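Side-chain contact in anabena Tic22 (Anabaena sp., PDB 4EV1), which probably acts as a chaperone in protein transport, as a cyanobacterial member of the Tic22-like family associated with thylakoids: residues V14-V19 and G86-Q91. Residues are numbered along the deposited sequence; the frame is centred on the assembly and turned at random.
Sequences VPIYLV and GVIYQQ
Ile16 and Ile88 bring strand 15-20 and helix 85-94 closest, their CA atoms 8.6 Å apart, in a strand-helix packing within the Tic22 fold. The strand pairs antiparallel with strand 79-84, which runs straight into the helix. Ile88 projects from the helix onto the face of the sheet that carries Ile16 and Leu18, while the helix climbs away from the sheet. No hydrogen bond links the two segments; apolar side chains alone make the contact, slight but buried. Ile88 reaches across with its longer branch. CG1 of Ile88 is anti to the carbonyl carbon (chi1 -63°) and the chain beyond it is extended (chi2 177°), which carries CD1 across to the strand. Ile88 CD1 lies over the branch point of Ile16, 3.8 Å from Ile16 CB and 4.1 Å from Ile16 CG1. The bent chi2 of Ile16, -66°, folds its own CD1 aside from this meeting. Leu18 approaches the same methyl more loosely, Leu18 CD2 lying 4.4 Å from Ile88 CD1. Val83 of the partner strand touches both Leu18 and Ile88, while Tyr17 faces helix 51-63 on the opposite side of the sheet. The closest approach joins two methyls, Ile16 CG2 and Ile88 CD1, at 3.7 Å.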
loop_
_atom_site.group_PDB
_atom_site.type_symbol
_atom_site.label_atom_id
_atom_site.label_comp_id
_atom_site.label_asym_id
_atom_site.label_seq_id
_atom_site.Cartn_x
_atom_site.Cartn_y
_atom_site.Cartn_z
ATOM N N VAL A 14 6.629 3.115 -1.176
ATOM C CA VAL A 14 5.313 3.337 -0.583
ATOM C C VAL A 14 5.463 3.332 0.927
ATOM O O VAL A 14 5.867 2.312 1.501
ATOM C CB VAL A 14 4.346 2.240 -1.025
ATOM C CG1 VAL A 14 2.962 2.451 -0.474
ATOM C CG2 VAL A 14 4.298 2.131 -2.584
ATOM N N PRO A 15 5.133 4.439 1.584
ATOM C CA PRO A 15 5.130 4.398 3.053
ATOM C C PRO A 15 3.833 3.789 3.614
ATOM O O PRO A 15 2.757 4.004 3.085
ATOM C CB PRO A 15 5.265 5.864 3.455
ATOM C CG PRO A 15 4.645 6.604 2.377
ATOM C CD PRO A 15 4.755 5.766 1.080
ATOM N N ILE A 16 3.969 3.038 4.700
ATOM C CA ILE A 16 2.865 2.438 5.373
ATOM C C ILE A 16 2.891 3.066 6.749
ATOM O O ILE A 16 3.964 3.243 7.327
ATOM C CB ILE A 16 3.075 0.912 5.477
ATOM C CG1 ILE A 16 3.199 0.304 4.067
ATOM C CG2 ILE A 16 1.943 0.244 6.323
ATOM C CD1 ILE A 16 1.960 0.361 3.195
ATOM N N TYR A 17 1.746 3.412 7.294
ATOM C CA TYR A 17 1.699 4.074 8.637
ATOM C C TYR A 17 1.210 3.094 9.729
ATOM O O TYR A 17 0.157 2.521 9.611
ATOM C CB TYR A 17 0.829 5.308 8.515
ATOM C CG TYR A 17 1.338 6.220 7.432
ATOM C CD1 TYR A 17 2.479 6.974 7.624
ATOM C CD2 TYR A 17 0.720 6.289 6.204
ATOM C CE1 TYR A 17 2.972 7.798 6.637
ATOM C CE2 TYR A 17 1.225 7.110 5.183
ATOM C CZ TYR A 17 2.378 7.859 5.417
ATOM O OH TYR A 17 2.891 8.698 4.442
ATOM N N LEU A 18 2.041 2.847 10.730
ATOM C CA LEU A 18 1.769 1.960 11.807
ATOM C C LEU A 18 1.463 2.787 13.036
ATOM O O LEU A 18 1.959 3.924 13.156
ATOM C CB LEU A 18 2.969 1.079 12.073
ATOM C CG LEU A 18 3.360 0.098 10.957
ATOM C CD1 LEU A 18 4.446 -0.842 11.521
ATOM C CD2 LEU A 18 2.125 -0.699 10.376
ATOM N N VAL A 19 0.565 2.276 13.866
ATOM C CA VAL A 19 0.330 2.842 15.189
ATOM C C VAL A 19 1.263 2.153 16.172
ATOM O O VAL A 19 1.190 0.915 16.400
ATOM C CB VAL A 19 -1.132 2.723 15.632
ATOM C CG1 VAL A 19 -1.290 3.200 17.107
ATOM C CG2 VAL A 19 -2.035 3.521 14.738
ATOM N N GLY A 86 8.266 -2.265 1.522
ATOM C CA GLY A 86 9.191 -3.387 1.298
ATOM C C GLY A 86 9.792 -3.982 2.540
ATOM O O GLY A 86 10.032 -5.185 2.596
ATOM N N VAL A 87 9.957 -3.170 3.585
ATOM C CA VAL A 87 10.415 -3.668 4.869
ATOM C C VAL A 87 9.387 -4.604 5.497
ATOM O O VAL A 87 9.718 -5.665 6.006
ATOM C CB VAL A 87 10.706 -2.502 5.830
ATOM C CG1 VAL A 87 11.090 -3.012 7.210
ATOM C CG2 VAL A 87 11.846 -1.614 5.245
ATOM N N ILE A 88 8.122 -4.214 5.464
ATOM C CA ILE A 88 7.052 -5.083 5.912
ATOM C C ILE A 88 6.949 -6.354 5.075
ATOM O O ILE A 88 6.823 -7.443 5.633
ATOM C CB ILE A 88 5.706 -4.306 5.942
ATOM C CG1 ILE A 88 5.784 -3.163 6.967
ATOM C CG2 ILE A 88 4.547 -5.245 6.302
ATOM C CD1 ILE A 88 4.537 -2.300 6.999
ATOM N N TYR A 89 6.959 -6.222 3.755
ATOM C CA TYR A 89 6.978 -7.370 2.842
ATOM C C TYR A 89 8.117 -8.353 3.236
ATOM O O TYR A 89 7.887 -9.539 3.498
ATOM C CB TYR A 89 7.216 -6.883 1.404
ATOM C CG TYR A 89 7.425 -8.004 0.387
ATOM C CD1 TYR A 89 6.389 -8.847 0.039
ATOM C CD2 TYR A 89 8.674 -8.212 -0.200
ATOM C CE1 TYR A 89 6.583 -9.890 -0.894
ATOM C CE2 TYR A 89 8.888 -9.225 -1.111
ATOM C CZ TYR A 89 7.838 -10.054 -1.479
ATOM O OH TYR A 89 8.068 -11.060 -2.396
ATOM N N GLN A 90 9.329 -7.818 3.329
ATOM C CA GLN A 90 10.502 -8.621 3.670
ATOM C C GLN A 90 10.359 -9.298 5.015
ATOM O O GLN A 90 10.607 -10.498 5.152
ATOM C CB GLN A 90 11.759 -7.736 3.607
ATOM C CG GLN A 90 13.048 -8.457 3.966
ATOM C CD GLN A 90 14.214 -7.510 3.986
ATOM O OE1 GLN A 90 14.365 -6.683 4.907
ATOM N NE2 GLN A 90 15.037 -7.598 2.965
ATOM N N GLN A 91 9.887 -8.554 6.004
ATOM C CA GLN A 91 9.681 -9.127 7.309
ATOM C C GLN A 91 8.686 -10.306 7.248
ATOM O O GLN A 91 8.908 -11.366 7.865
ATOM C CB GLN A 91 9.217 -8.078 8.298
ATOM C CG GLN A 91 8.986 -8.673 9.662
ATOM C CD GLN A 91 8.733 -7.681 10.750
ATOM O OE1 GLN A 91 9.420 -6.667 10.868
ATOM N NE2 GLN A 91 7.744 -7.980 11.583
#